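Local atomic coordinates of aminotransferase, class V family protein (Trichomonas vaginalis, PDB entry 5F8V), a protein that probably catalyses the pyridoxal 5'-phosphate-dependent transamination of O-phospho-L-serine with 2-oxoglutarate to 3-phosphooxypyruvate and L-glutamate, a step of serine biosynthesis. Residues Tyr7-Gly12 and Met355-Ala360; Leu18-Arg23 and Asn255-Trp260; Arg302-Phe307 and Ser348-Cys353. One frame throughout, in Å; residues are numbered along the deposited sequence.

Overall arrangement
From the N terminus the chain runs through strand 7-8 (contact 1) and then into helix 18-26, which packs on helix 248-263 in contact 2. Further on, 302-307 pairs with 348-353 in contact 3, and helix 355-367 returns to strand 7-8, closing contact 1 near the C-terminal end. Contact 1 therefore encloses the other two, which follow one another in series. Contacts 1 and 3 touch, with centres about 8 Å apart, through a probable hydrogen bond between Ala-11 O and Tyr-350 OH. Contact 2 has its centre about 19 Å from that of contact 3, yet Trp-260 packs on Asn-351 and Ala-352. Contacts 1 and 2 also reach the second subunit.

Contact 1: Tyr7-Gly12 and Met355-Ala360; sequences YNFSAG and MEAVDA
Tyr-7 lies across the first turns of helix 355-367, joining the short N-terminal strand 7-8 to the helix near the C-terminal end of this class V aminotransferase fold. Ala-357 CA sits over one face of the tyrosine ring, 4.0 Å from its centroid, a CH-pi contact, while Ala-357 CB packs against Tyr-7 CD1 at 3.6 Å. Nearly one turn later Ala-360 CB meets CE2 of the same ring at 3.4 Å. The small alanine side chains let the ring come close to the helix. At its far end Tyr-7 OH donates a hydrogen bond to Glu-356 OE1 (3.2 Å), which it meets from above the carboxylate plane. Glu-356 CG stands anti to the backbone N (chi1 -166°), and the extended chain beyond it carries OE1 to the phenol. Phe-9 adds a second, smaller patch, its CZ 3.9 Å from Ala-357 CB. Farther out, backbone hydrogen bonds of Tyr-7 with Lys-332 and Leu-334, and of Phe-9 with Leu-334, hold the segment beside strand 333-334, and Leu-333 packs on Tyr-7, Phe-9 and Ala-360. Asn-8 turns away from the helix; its ND2 bonds to the backbone O of Glu-40 of the second subunit, and its OD1 accepts from Ser-10 N in an Asx turn. At the edge of the Phe-9 ring, in its plane, lies the carbonyl oxygen of Ala-357, 3.5 Å from Phe-9 CZ.

Contact 2: Leu18-Arg23 and Asn255-Trp260; sequences LECLER and NHIFKW
Cys-20 points from helix 18-26 into helix 248-263 in a helix-helix packing; the axes of segments 18-23 and 255-260 approach to 9.6 Å at 136°, nearer antiparallel than parallel. This is the tight part. Cys-20 SG lies against the helix backbone, 3.6 Å from His-256 O, beside Trp-260 CB and Ile-257 CG1, and stands obliquely to the indole five-membered ring in a sulfur-aromatic contact. Phe-253 also packs on this cysteine. Toward solvent, where Glu-19 and Arg-23 are partly exposed, the contact becomes polar and looser. With chi1 at 175° the indole of Trp-260 extends away from its own backbone N and reaches Glu-19; NE1 gives a weak, bent hydrogen bond to Glu-19 OE1 (3.2 Å, 130° at the hydrogen). The extended Arg-23 runs past His-256, Arg-23 CB lying 4.1 Å from His-256 CE1. A water donates to His-256 O at 2.8 Å and also bonds His-256 ND1; its link to Arg-23 NH1 is modelled very short and is less certain. Arg-23 NH2 pairs with Glu-19 OE2 by charge alone and forms a salt bridge with Glu-263, while His-256 NE2 bonds to Glu-27. The helices are thus joined by a close-packed cysteine and, beside it, a network of charges and water: Glu-19 and Glu-263 would probably offset the charge of Arg-23, and Glu-27 on NE2 and the water on ND1 probably fix the rotation of the imidazole.

Contact 3: Arg302-Phe307 and Ser348-Cys353; sequences RMNMPF and SCYNAC
Where the two-stranded antiparallel sheet of 304-307 and 345-348 ends, Asn-304 and Ser-348 form a non-hydrogen-bonded pair, their side chains on the same face. Asn-304 ND2 is held by two hydroxyls, giving hydrogen bonds of 3.1 Å to Ser-348 OG and, straighter at 168°, to Tyr-350 OH. Both partners lie in the amide plane, so the two N-H groups fix its orientation; Asn-156 ND2 binds OD1 on the other branch. Just past the strand, Cys-349 N donates to Met-303 O (2.8 Å). The segment then turns through a type I beta turn from Tyr-350 to Cys-353, leading from the sheet to helix 355-367 in this aminotransferase fold. Met-303, bent at chi2 and chi3, brings SD 3.9 Å from Tyr-350 CD1, an oblique Met-aromatic contact. Away from the Asn-304 face, Met-305 CE packs on Cys-349 CB at 4.0 Å, and helix 267-286 adds Val-281 and Tyr-282 against Met-305. Tyr-350 OH has a further partner in Ala-11 O, and the Tyr-350 side chain also touches Asn-203, which directly follows Lys-202, the lysine bearing the pyridoxal phosphate.

Contact 1: Tyr7-Gly12 and Met355-Ala360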
ATOM      1  N   TYR A   7       4.219  11.081  24.557  1.00 17.26           N
ATOM      2  CA  TYR A   7       5.100  11.894  23.731  1.00 16.83           C
ATOM      3  C   TYR A   7       5.859  10.964  22.791  1.00 16.63           C
ATOM      4  O   TYR A   7       6.776  10.256  23.209  1.00 17.85           O
ATOM      5  CB  TYR A   7       6.069  12.690  24.598  1.00 16.73           C
ATOM      6  CG  TYR A   7       5.411  13.663  25.547  1.00 16.71           C
ATOM      7  CD1 TYR A   7       4.386  14.518  25.115  1.00 16.87           C
ATOM      8  CD2 TYR A   7       5.828  13.757  26.876  1.00 16.54           C
ATOM      9  CE1 TYR A   7       3.799  15.430  25.977  1.00 16.62           C
ATOM     10  CE2 TYR A   7       5.241  14.668  27.746  1.00 16.75           C
ATOM     11  CZ  TYR A   7       4.230  15.498  27.291  1.00 16.51           C
ATOM     12  OH  TYR A   7       3.654  16.402  28.129  1.00 16.52           O
ATOM     13  N   ASN A   8       5.475  10.983  21.520  1.00 15.65           N
ATOM     14  CA  ASN A   8       5.877   9.981  20.549  1.00 15.06           C
ATOM     15  C   ASN A   8       6.956  10.519  19.601  1.00 14.90           C
ATOM     16  O   ASN A   8       6.675  11.356  18.743  1.00 14.78           O
ATOM     17  CB  ASN A   8       4.633   9.544  19.772  1.00 14.98           C
ATOM     18  CG  ASN A   8       4.907   8.440  18.768  1.00 14.58           C
ATOM     19  OD1 ASN A   8       5.963   7.816  18.767  1.00 14.43           O
ATOM     20  ND2 ASN A   8       3.941   8.200  17.901  1.00 14.32           N
ATOM     21  N   PHE A   9       8.185  10.025  19.763  1.00 14.11           N
ATOM     22  CA  PHE A   9       9.295  10.426  18.911  1.00 13.94           C
ATOM     23  C   PHE A   9       9.677   9.363  17.874  1.00 13.80           C
ATOM     24  O   PHE A   9      10.804   9.344  17.410  1.00 13.66           O
ATOM     25  CB  PHE A   9      10.490  10.808  19.783  1.00 13.79           C
ATOM     26  CG  PHE A   9      10.250  12.016  20.636  1.00 13.74           C
ATOM     27  CD1 PHE A   9      10.416  13.292  20.112  1.00 13.82           C
ATOM     28  CD2 PHE A   9       9.859  11.884  21.957  1.00 13.67           C
ATOM     29  CE1 PHE A   9      10.188  14.418  20.896  1.00 14.05           C
ATOM     30  CE2 PHE A   9       9.636  13.002  22.745  1.00 13.79           C
ATOM     31  CZ  PHE A   9       9.810  14.275  22.218  1.00 13.73           C
ATOM     32  N   SER A  10       8.737   8.498  17.485  1.00 14.26           N
ATOM     33  CA  SER A  10       9.030   7.473  16.493  1.00 14.63           C
ATOM     34  C   SER A  10       9.413   8.099  15.159  1.00 14.82           C
ATOM     35  O   SER A  10       8.770   9.040  14.703  1.00 14.66           O
ATOM     36  CB  SER A  10       7.850   6.538  16.276  1.00 14.94           C
ATOM     37  OG  SER A  10       8.157   5.624  15.234  1.00 15.16           O
ATOM     38  N   ALA A  11      10.456   7.547  14.547  1.00 15.46           N
ATOM     39  CA  ALA A  11      10.954   8.009  13.262  1.00 15.74           C
ATOM     40  C   ALA A  11      10.021   7.657  12.106  1.00 15.69           C
ATOM     41  O   ALA A  11      10.087   8.289  11.066  1.00 15.89           O
ATOM     42  CB  ALA A  11      12.342   7.438  13.003  1.00 15.63           C
ATOM     43  N   GLY A  12       9.172   6.649  12.271  1.00 16.20           N
ATOM     44  CA  GLY A  12       8.291   6.203  11.180  1.00 15.98           C
ATOM     45  C   GLY A  12       7.768   4.782  11.371  1.00 16.04           C
ATOM     46  O   GLY A  12       8.581   3.871  11.510  1.00 17.31           O
ATOM     47  N   MET A 355       4.765  20.904  20.641  1.00 15.82           N
ATOM     48  CA  MET A 355       5.803  21.666  21.342  1.00 16.34           C
ATOM     49  C   MET A 355       5.946  21.186  22.793  1.00 16.26           C
ATOM     50  O   MET A 355       7.036  21.192  23.354  1.00 15.72           O
ATOM     51  CB  MET A 355       5.497  23.172  21.300  1.00 16.65           C
ATOM     52  CG  MET A 355       6.448  24.047  22.111  1.00 16.69           C
ATOM     53  SD  MET A 355       8.191  23.800  21.708  1.00 17.44           S
ATOM     54  CE  MET A 355       8.304  24.810  20.231  1.00 17.16           C
ATOM     55  N   GLU A 356       4.832  20.772  23.383  1.00 16.80           N
ATOM     56  CA  GLU A 356       4.829  20.179  24.709  1.00 17.55           C
ATOM     57  C   GLU A 356       5.757  18.960  24.813  1.00 16.31           C
ATOM     58  O   GLU A 356       6.417  18.786  25.826  1.00 15.77           O
ATOM     59  CB  GLU A 356       3.415  19.759  25.084  1.00 19.01           C
ATOM     60  CG  GLU A 356       3.235  19.440  26.547  1.00 20.42           C
ATOM     61  CD  GLU A 356       1.796  19.138  26.877  1.00 21.51           C
ATOM     62  OE1 GLU A 356       1.351  18.000  26.632  1.00 23.99           O
ATOM     63  OE2 GLU A 356       1.118  20.046  27.376  1.00 22.11           O
ATOM     64  N   ALA A 357       5.776  18.117  23.777  1.00 15.41           N
ATOM     65  CA  ALA A 357       6.641  16.931  23.753  1.00 14.79           C
ATOM     66  C   ALA A 357       8.116  17.315  23.780  1.00 14.33           C
ATOM     67  O   ALA A 357       8.901  16.732  24.538  1.00 13.77           O
ATOM     68  CB  ALA A 357       6.347  16.068  22.535  1.00 14.78           C
ATOM     69  N   VAL A 358       8.472  18.299  22.955  1.00 13.87           N
ATOM     70  CA  VAL A 358       9.828  18.826  22.914  1.00 14.07           C
ATOM     71  C   VAL A 358      10.216  19.424  24.278  1.00 14.19           C
ATOM     72  O   VAL A 358      11.333  19.188  24.749  1.00 14.66           O
ATOM     73  CB  VAL A 358      10.014  19.870  21.783  1.00 13.96           C
ATOM     74  CG1 VAL A 358      11.361  20.570  21.897  1.00 13.86           C
ATOM     75  CG2 VAL A 358       9.869  19.216  20.407  1.00 14.18           C
ATOM     76  N   ASP A 359       9.317  20.200  24.884  1.00 14.12           N
ATOM     77  CA  ASP A 359       9.534  20.733  26.250  1.00 14.73           C
ATOM     78  C   ASP A 359       9.801  19.636  27.291  1.00 14.28           C
ATOM     79  O   ASP A 359      10.687  19.779  28.116  1.00 14.34           O
ATOM     80  CB  ASP A 359       8.336  21.560  26.737  1.00 15.00           C
ATOM     81  CG  ASP A 359       8.284  22.963  26.157  1.00 15.31           C
ATOM     82  OD1 ASP A 359       9.251  23.451  25.563  1.00 16.05           O
ATOM     83  OD2 ASP A 359       7.232  23.611  26.315  1.00 17.12           O
ATOM     84  N   ALA A 360       9.025  18.562  27.249  1.00 14.02           N
ATOM     85  CA  ALA A 360       9.252  17.393  28.112  1.00 14.18           C
ATOM     86  C   ALA A 360      10.593  16.683  27.840  1.00 14.55           C
ATOM     87  O   ALA A 360      11.262  16.234  28.780  1.00 14.10           O
ATOM     88  CB  ALA A 360       8.113  16.412  27.969  1.00 14.25           C
TER

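Contact 2: Leu18-Arg23 and Asn255-Trp260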
ATOM      1  N   LEU A  18      -3.795  14.987  16.626  1.00 18.94           N
ATOM      2  CA  LEU A  18      -4.893  14.364  17.378  1.00 19.85           C
ATOM      3  C   LEU A  18      -6.266  14.708  16.781  1.00 20.44           C
ATOM      4  O   LEU A  18      -7.139  13.842  16.697  1.00 21.21           O
ATOM      5  CB  LEU A  18      -4.833  14.761  18.860  1.00 20.15           C
ATOM      6  CG  LEU A  18      -5.835  14.106  19.818  1.00 20.30           C
ATOM      7  CD1 LEU A  18      -5.808  12.586  19.736  1.00 20.65           C
ATOM      8  CD2 LEU A  18      -5.567  14.565  21.241  1.00 20.69           C
ATOM      9  N   GLU A  19      -6.424  15.956  16.344  1.00 21.44           N
ATOM     10  CA  GLU A  19      -7.632  16.422  15.643  1.00 22.48           C
ATOM     11  C   GLU A  19      -7.984  15.516  14.460  1.00 20.75           C
ATOM     12  O   GLU A  19      -9.151  15.218  14.237  1.00 20.72           O
ATOM     13  CB  GLU A  19      -7.442  17.846  15.093  1.00 25.00           C
ATOM     14  CG  GLU A  19      -7.223  18.962  16.111  1.00 27.06           C
ATOM     15  CD  GLU A  19      -6.644  20.217  15.458  1.00 29.20           C
ATOM     16  OE1 GLU A  19      -5.493  20.597  15.779  1.00 29.65           O
ATOM     17  OE2 GLU A  19      -7.337  20.811  14.597  1.00 31.12           O
ATOM     18  N   CYS A  20      -6.974  15.112  13.694  1.00 18.77           N
ATOM     19  CA  CYS A  20      -7.177  14.225  12.553  1.00 17.95           C
ATOM     20  C   CYS A  20      -7.621  12.831  12.992  1.00 17.55           C
ATOM     21  O   CYS A  20      -8.515  12.241  12.388  1.00 17.38           O
ATOM     22  CB  CYS A  20      -5.920  14.151  11.689  1.00 17.55           C
ATOM     23  SG  CYS A  20      -5.488  15.725  10.910  1.00 17.43           S
ATOM     24  N   LEU A  21      -7.026  12.320  14.062  1.00 17.04           N
ATOM     25  CA  LEU A  21      -7.447  11.035  14.618  1.00 16.65           C
ATOM     26  C   LEU A  21      -8.897  11.123  15.129  1.00 17.38           C
ATOM     27  O   LEU A  21      -9.713  10.229  14.875  1.00 16.83           O
ATOM     28  CB  LEU A  21      -6.490  10.583  15.725  1.00 16.34           C
ATOM     29  CG  LEU A  21      -5.026  10.356  15.328  1.00 16.20           C
ATOM     30  CD1 LEU A  21      -4.133  10.270  16.558  1.00 16.49           C
ATOM     31  CD2 LEU A  21      -4.860   9.119  14.452  1.00 16.15           C
ATOM     32  N   GLU A  22      -9.219  12.217  15.819  1.00 18.79           N
ATOM     33  CA  GLU A  22     -10.575  12.429  16.349  1.00 19.47           C
ATOM     34  C   GLU A  22     -11.617  12.588  15.240  1.00 19.92           C
ATOM     35  O   GLU A  22     -12.702  12.017  15.333  1.00 19.90           O
ATOM     36  CB  GLU A  22     -10.602  13.636  17.289  1.00 20.40           C
ATOM     37  CG  GLU A  22      -9.846  13.368  18.581  1.00 21.38           C
ATOM     38  CD  GLU A  22      -9.652  14.594  19.451  1.00 22.87           C
ATOM     39  OE1 GLU A  22      -9.702  15.735  18.934  1.00 23.79           O
ATOM     40  OE2 GLU A  22      -9.426  14.399  20.665  1.00 23.57           O
ATOM     41  N   ARG A  23     -11.282  13.359  14.205  1.00 20.60           N
ATOM     42  CA  ARG A  23     -12.140  13.514  13.023  1.00 21.70           C
ATOM     43  C   ARG A  23     -12.401  12.161  12.341  1.00 21.05           C
ATOM     44  O   ARG A  23     -13.544  11.838  12.018  1.00 20.37           O
ATOM     45  CB  ARG A  23     -11.538  14.514  12.018  1.00 22.72           C
ATOM     46  CG  ARG A  23     -11.638  15.974  12.453  1.00 24.38           C
ATOM     47  CD  ARG A  23     -10.615  16.883  11.764  1.00 25.42           C
ATOM     48  NE  ARG A  23     -10.571  18.220  12.373  1.00 27.01           N
ATOM     49  CZ  ARG A  23      -9.718  19.199  12.053  1.00 27.80           C
ATOM     50  NH1 ARG A  23      -8.789  19.035  11.114  1.00 27.70           N
ATOM     51  NH2 ARG A  23      -9.789  20.366  12.691  1.00 29.02           N
ATOM     52  N   ASN A 255      -5.485  13.553   3.281  1.00 15.40           N
ATOM     53  CA  ASN A 255      -6.268  14.764   3.028  1.00 15.89           C
ATOM     54  C   ASN A 255      -6.670  15.483   4.314  1.00 15.76           C
ATOM     55  O   ASN A 255      -6.656  16.716   4.372  1.00 15.61           O
ATOM     56  CB  ASN A 255      -7.507  14.441   2.178  1.00 16.46           C
ATOM     57  CG  ASN A 255      -8.189  15.681   1.617  1.00 17.38           C
ATOM     58  OD1 ASN A 255      -7.575  16.733   1.449  1.00 18.88           O
ATOM     59  ND2 ASN A 255      -9.468  15.548   1.300  1.00 18.12           N
ATOM     60  N   HIS A 256      -7.017  14.715   5.341  1.00 15.65           N
ATOM     61  CA  HIS A 256      -7.310  15.294   6.652  1.00 15.58           C
ATOM     62  C   HIS A 256      -6.107  16.058   7.210  1.00 14.88           C
ATOM     63  O   HIS A 256      -6.262  17.160   7.726  1.00 14.78           O
ATOM     64  CB  HIS A 256      -7.790  14.232   7.648  1.00 15.70           C
ATOM     65  CG  HIS A 256      -9.274  14.062   7.677  1.00 16.43           C
ATOM     66  ND1 HIS A 256     -10.129  15.088   8.017  1.00 16.85           N
ATOM     67  CD2 HIS A 256     -10.058  12.982   7.442  1.00 16.89           C
ATOM     68  CE1 HIS A 256     -11.376  14.653   7.969  1.00 17.51           C
ATOM     69  NE2 HIS A 256     -11.360  13.376   7.628  1.00 17.35           N
ATOM     70  N   ILE A 257      -4.919  15.474   7.081  1.00 14.43           N
ATOM     71  CA  ILE A 257      -3.682  16.136   7.475  1.00 14.15           C
ATOM     72  C   ILE A 257      -3.394  17.363   6.601  1.00 13.66           C
ATOM     73  O   ILE A 257      -2.974  18.384   7.129  1.00 13.62           O
ATOM     74  CB  ILE A 257      -2.462  15.175   7.491  1.00 14.31           C
ATOM     75  CG1 ILE A 257      -2.649  14.099   8.569  1.00 14.39           C
ATOM     76  CG2 ILE A 257      -1.169  15.951   7.771  1.00 14.19           C
ATOM     77  CD1 ILE A 257      -1.724  12.910   8.426  1.00 14.41           C
ATOM     78  N   PHE A 258      -3.636  17.288   5.294  1.00 13.40           N
ATOM     79  CA  PHE A 258      -3.443  18.464   4.423  1.00 13.44           C
ATOM     80  C   PHE A 258      -4.289  19.653   4.913  1.00 13.41           C
ATOM     81  O   PHE A 258      -3.793  20.775   5.034  1.00 12.83           O
ATOM     82  CB  PHE A 258      -3.767  18.159   2.949  1.00 13.61           C
ATOM     83  CG  PHE A 258      -2.921  17.066   2.321  1.00 13.81           C
ATOM     84  CD1 PHE A 258      -1.674  16.685   2.835  1.00 14.03           C
ATOM     85  CD2 PHE A 258      -3.377  16.425   1.177  1.00 13.92           C
ATOM     86  CE1 PHE A 258      -0.934  15.673   2.228  1.00 14.11           C
ATOM     87  CE2 PHE A 258      -2.637  15.419   0.572  1.00 13.90           C
ATOM     88  CZ  PHE A 258      -1.418  15.038   1.101  1.00 13.72           C
ATOM     89  N   LYS A 259      -5.550  19.382   5.229  1.00 13.65           N
ATOM     90  CA  LYS A 259      -6.442  20.398   5.788  1.00 13.80           C
ATOM     91  C   LYS A 259      -5.860  20.938   7.095  1.00 13.68           C
ATOM     92  O   LYS A 259      -5.784  22.143   7.299  1.00 13.78           O
ATOM     93  CB  LYS A 259      -7.836  19.826   6.066  1.00 13.92           C
ATOM     94  CG  LYS A 259      -8.615  19.347   4.851  1.00 14.01           C
ATOM     95  CD  LYS A 259      -9.784  18.469   5.288  1.00 14.18           C
ATOM     96  CE  LYS A 259     -10.542  17.905   4.108  1.00 14.53           C
ATOM     97  NZ  LYS A 259     -11.509  16.845   4.512  1.00 14.62           N
ATOM     98  N   TRP A 260      -5.438  20.039   7.977  1.00 13.76           N
ATOM     99  CA  TRP A 260      -4.835  20.462   9.240  1.00 13.52           C
ATOM    100  C   TRP A 260      -3.626  21.386   9.036  1.00 13.33           C
ATOM    101  O   TRP A 260      -3.494  22.369   9.750  1.00 13.27           O
ATOM    102  CB  TRP A 260      -4.477  19.259  10.112  1.00 13.46           C
ATOM    103  CG  TRP A 260      -3.747  19.613  11.354  1.00 13.21           C
ATOM    104  CD1 TRP A 260      -4.285  19.977  12.561  1.00 13.43           C
ATOM    105  CD2 TRP A 260      -2.337  19.624  11.528  1.00 13.34           C
ATOM    106  NE1 TRP A 260      -3.286  20.216  13.470  1.00 13.11           N
ATOM    107  CE2 TRP A 260      -2.079  20.003  12.861  1.00 13.27           C
ATOM    108  CE3 TRP A 260      -1.258  19.353  10.681  1.00 13.81           C
ATOM    109  CZ2 TRP A 260      -0.787  20.126  13.365  1.00 13.71           C
ATOM    110  CZ3 TRP A 260       0.041  19.472  11.191  1.00 13.77           C
ATOM    111  CH2 TRP A 260       0.258  19.851  12.516  1.00 13.65           C
TER
HETATM  112  O   HOH W   1      -8.640  17.359   9.278  1.00 20.92           O

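Contact 3: Arg302-Phe307 and Ser348-Cys353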
ATOM      1  N   ARG A 302      15.963  19.497  10.683  1.00 14.52           N
ATOM      2  CA  ARG A 302      14.898  19.989  11.545  1.00 15.32           C
ATOM      3  C   ARG A 302      14.007  18.844  12.016  1.00 15.92           C
ATOM      4  O   ARG A 302      13.291  19.006  12.990  1.00 17.47           O
ATOM      5  CB  ARG A 302      14.014  21.014  10.821  1.00 15.14           C
ATOM      6  CG  ARG A 302      14.729  22.268  10.322  1.00 15.37           C
ATOM      7  CD  ARG A 302      13.959  22.969   9.199  1.00 15.21           C
ATOM      8  NE  ARG A 302      13.645  22.014   8.136  1.00 14.72           N
ATOM      9  CZ  ARG A 302      12.426  21.644   7.739  1.00 14.84           C
ATOM     10  NH1 ARG A 302      11.323  22.213   8.225  1.00 15.00           N
ATOM     11  NH2 ARG A 302      12.312  20.703   6.797  1.00 14.53           N
ATOM     12  N   MET A 303      14.024  17.717  11.302  1.00 17.03           N
ATOM     13  CA  MET A 303      13.070  16.623  11.487  1.00 17.28           C
ATOM     14  C   MET A 303      13.608  15.480  12.348  1.00 17.59           C
ATOM     15  O   MET A 303      12.850  14.857  13.082  1.00 17.69           O
ATOM     16  CB  MET A 303      12.665  16.048  10.126  1.00 17.93           C
ATOM     17  CG  MET A 303      11.994  17.019   9.156  1.00 18.58           C
ATOM     18  SD  MET A 303      10.290  17.441   9.613  1.00 20.27           S
ATOM     19  CE  MET A 303      10.590  18.959  10.508  1.00 19.42           C
ATOM     20  N   ASN A 304      14.902  15.184  12.229  1.00 17.57           N
ATOM     21  CA  ASN A 304      15.521  14.067  12.940  1.00 17.19           C
ATOM     22  C   ASN A 304      16.815  14.541  13.580  1.00 18.08           C
ATOM     23  O   ASN A 304      17.729  14.997  12.887  1.00 18.82           O
ATOM     24  CB  ASN A 304      15.788  12.907  11.981  1.00 16.20           C
ATOM     25  CG  ASN A 304      14.553  12.502  11.187  1.00 15.74           C
ATOM     26  OD1 ASN A 304      14.323  13.013  10.085  1.00 14.48           O
ATOM     27  ND2 ASN A 304      13.723  11.616  11.763  1.00 15.29           N
ATOM     28  N   MET A 305      16.882  14.444  14.903  1.00 18.22           N
ATOM     29  CA  MET A 305      17.977  14.990  15.677  1.00 18.79           C
ATOM     30  C   MET A 305      18.655  13.859  16.425  1.00 18.37           C
ATOM     31  O   MET A 305      18.309  13.603  17.575  1.00 17.15           O
ATOM     32  CB  MET A 305      17.433  16.036  16.658  1.00 20.03           C
ATOM     33  CG  MET A 305      17.038  17.328  15.967  1.00 21.18           C
ATOM     34  SD  MET A 305      15.455  18.002  16.438  1.00 23.53           S
ATOM     35  CE  MET A 305      14.342  17.141  15.338  1.00 23.49           C
ATOM     36  N   PRO A 306      19.608  13.159  15.765  1.00 18.18           N
ATOM     37  CA  PRO A 306      20.386  12.181  16.520  1.00 18.12           C
ATOM     38  C   PRO A 306      21.279  12.870  17.543  1.00 17.95           C
ATOM     39  O   PRO A 306      21.642  14.041  17.385  1.00 17.24           O
ATOM     40  CB  PRO A 306      21.214  11.444  15.457  1.00 18.48           C
ATOM     41  CG  PRO A 306      21.143  12.274  14.227  1.00 18.32           C
ATOM     42  CD  PRO A 306      19.953  13.178  14.333  1.00 18.11           C
ATOM     43  N   PHE A 307      21.570  12.151  18.616  1.00 18.37           N
ATOM     44  CA  PHE A 307      22.554  12.588  19.601  1.00 18.30           C
ATOM     45  C   PHE A 307      23.025  11.388  20.405  1.00 18.30           C
ATOM     46  O   PHE A 307      22.352  10.364  20.469  1.00 18.22           O
ATOM     47  CB  PHE A 307      22.023  13.720  20.496  1.00 18.30           C
ATOM     48  CG  PHE A 307      20.774  13.386  21.273  1.00 18.74           C
ATOM     49  CD1 PHE A 307      19.519  13.462  20.678  1.00 18.38           C
ATOM     50  CD2 PHE A 307      20.847  13.061  22.626  1.00 18.68           C
ATOM     51  CE1 PHE A 307      18.369  13.191  21.402  1.00 18.65           C
ATOM     52  CE2 PHE A 307      19.700  12.780  23.358  1.00 18.33           C
ATOM     53  CZ  PHE A 307      18.457  12.852  22.752  1.00 18.72           C
ATOM     54  N   SER A 348      12.906  12.377  16.751  1.00 14.88           N
ATOM     55  CA  SER A 348      12.236  12.633  15.481  1.00 14.72           C
ATOM     56  C   SER A 348      11.011  13.483  15.793  1.00 15.24           C
ATOM     57  O   SER A 348      10.185  13.082  16.610  1.00 14.98           O
ATOM     58  CB  SER A 348      11.847  11.319  14.803  1.00 14.44           C
ATOM     59  OG  SER A 348      12.987  10.531  14.522  1.00 13.80           O
ATOM     60  N   CYS A 349      10.935  14.669  15.178  1.00 16.08           N
ATOM     61  CA  CYS A 349       9.909  15.682  15.469  1.00 16.73           C
ATOM     62  C   CYS A 349       9.359  16.249  14.168  1.00 16.74           C
ATOM     63  O   CYS A 349       9.854  17.246  13.641  1.00 16.47           O
ATOM     64  CB  CYS A 349      10.484  16.830  16.308  1.00 17.74           C
ATOM     65  SG  CYS A 349      11.263  16.315  17.858  1.00 19.50           S
ATOM     66  N   TYR A 350       8.330  15.594  13.648  1.00 16.22           N
ATOM     67  CA  TYR A 350       7.720  16.006  12.394  1.00 16.41           C
ATOM     68  C   TYR A 350       6.687  17.086  12.692  1.00 15.91           C
ATOM     69  O   TYR A 350       6.614  17.576  13.823  1.00 15.42           O
ATOM     70  CB  TYR A 350       7.120  14.788  11.695  1.00 16.28           C
ATOM     71  CG  TYR A 350       8.134  13.695  11.447  1.00 16.50           C
ATOM     72  CD1 TYR A 350       9.126  13.857  10.488  1.00 16.45           C
ATOM     73  CD2 TYR A 350       8.102  12.500  12.169  1.00 16.38           C
ATOM     74  CE1 TYR A 350      10.062  12.863  10.246  1.00 16.26           C
ATOM     75  CE2 TYR A 350       9.038  11.502  11.940  1.00 16.30           C
ATOM     76  CZ  TYR A 350      10.011  11.688  10.968  1.00 16.18           C
ATOM     77  OH  TYR A 350      10.951  10.715  10.711  1.00 15.98           O
ATOM     78  N   ASN A 351       5.914  17.473  11.679  1.00 15.79           N
ATOM     79  CA  ASN A 351       4.893  18.521  11.814  1.00 15.65           C
ATOM     80  C   ASN A 351       4.031  18.366  13.060  1.00 15.41           C
ATOM     81  O   ASN A 351       3.894  19.301  13.855  1.00 15.11           O
ATOM     82  CB  ASN A 351       3.989  18.549  10.567  1.00 15.86           C
ATOM     83  CG  ASN A 351       4.694  19.089   9.326  1.00 16.25           C
ATOM     84  OD1 ASN A 351       5.825  19.593   9.387  1.00 16.15           O
ATOM     85  ND2 ASN A 351       4.023  18.974   8.181  1.00 16.66           N
ATOM     86  N   ALA A 352       3.499  17.163  13.252  1.00 15.20           N
ATOM     87  CA  ALA A 352       2.521  16.896  14.308  1.00 14.94           C
ATOM     88  C   ALA A 352       3.142  16.712  15.705  1.00 15.19           C
ATOM     89  O   ALA A 352       2.409  16.485  16.662  1.00 14.55           O
ATOM     90  CB  ALA A 352       1.695  15.673  13.948  1.00 14.85           C
ATOM     91  N   CYS A 353       4.472  16.781  15.821  1.00 15.38           N
ATOM     92  CA  CYS A 353       5.137  16.616  17.110  1.00 15.63           C
ATOM     93  C   CYS A 353       4.852  17.850  17.969  1.00 15.78           C
ATOM     94  O   CYS A 353       5.302  18.939  17.627  1.00 15.93           O
ATOM     95  CB  CYS A 353       6.640  16.419  16.948  1.00 15.82           C
ATOM     96  SG  CYS A 353       7.477  16.371  18.552  1.00 16.68           S
TER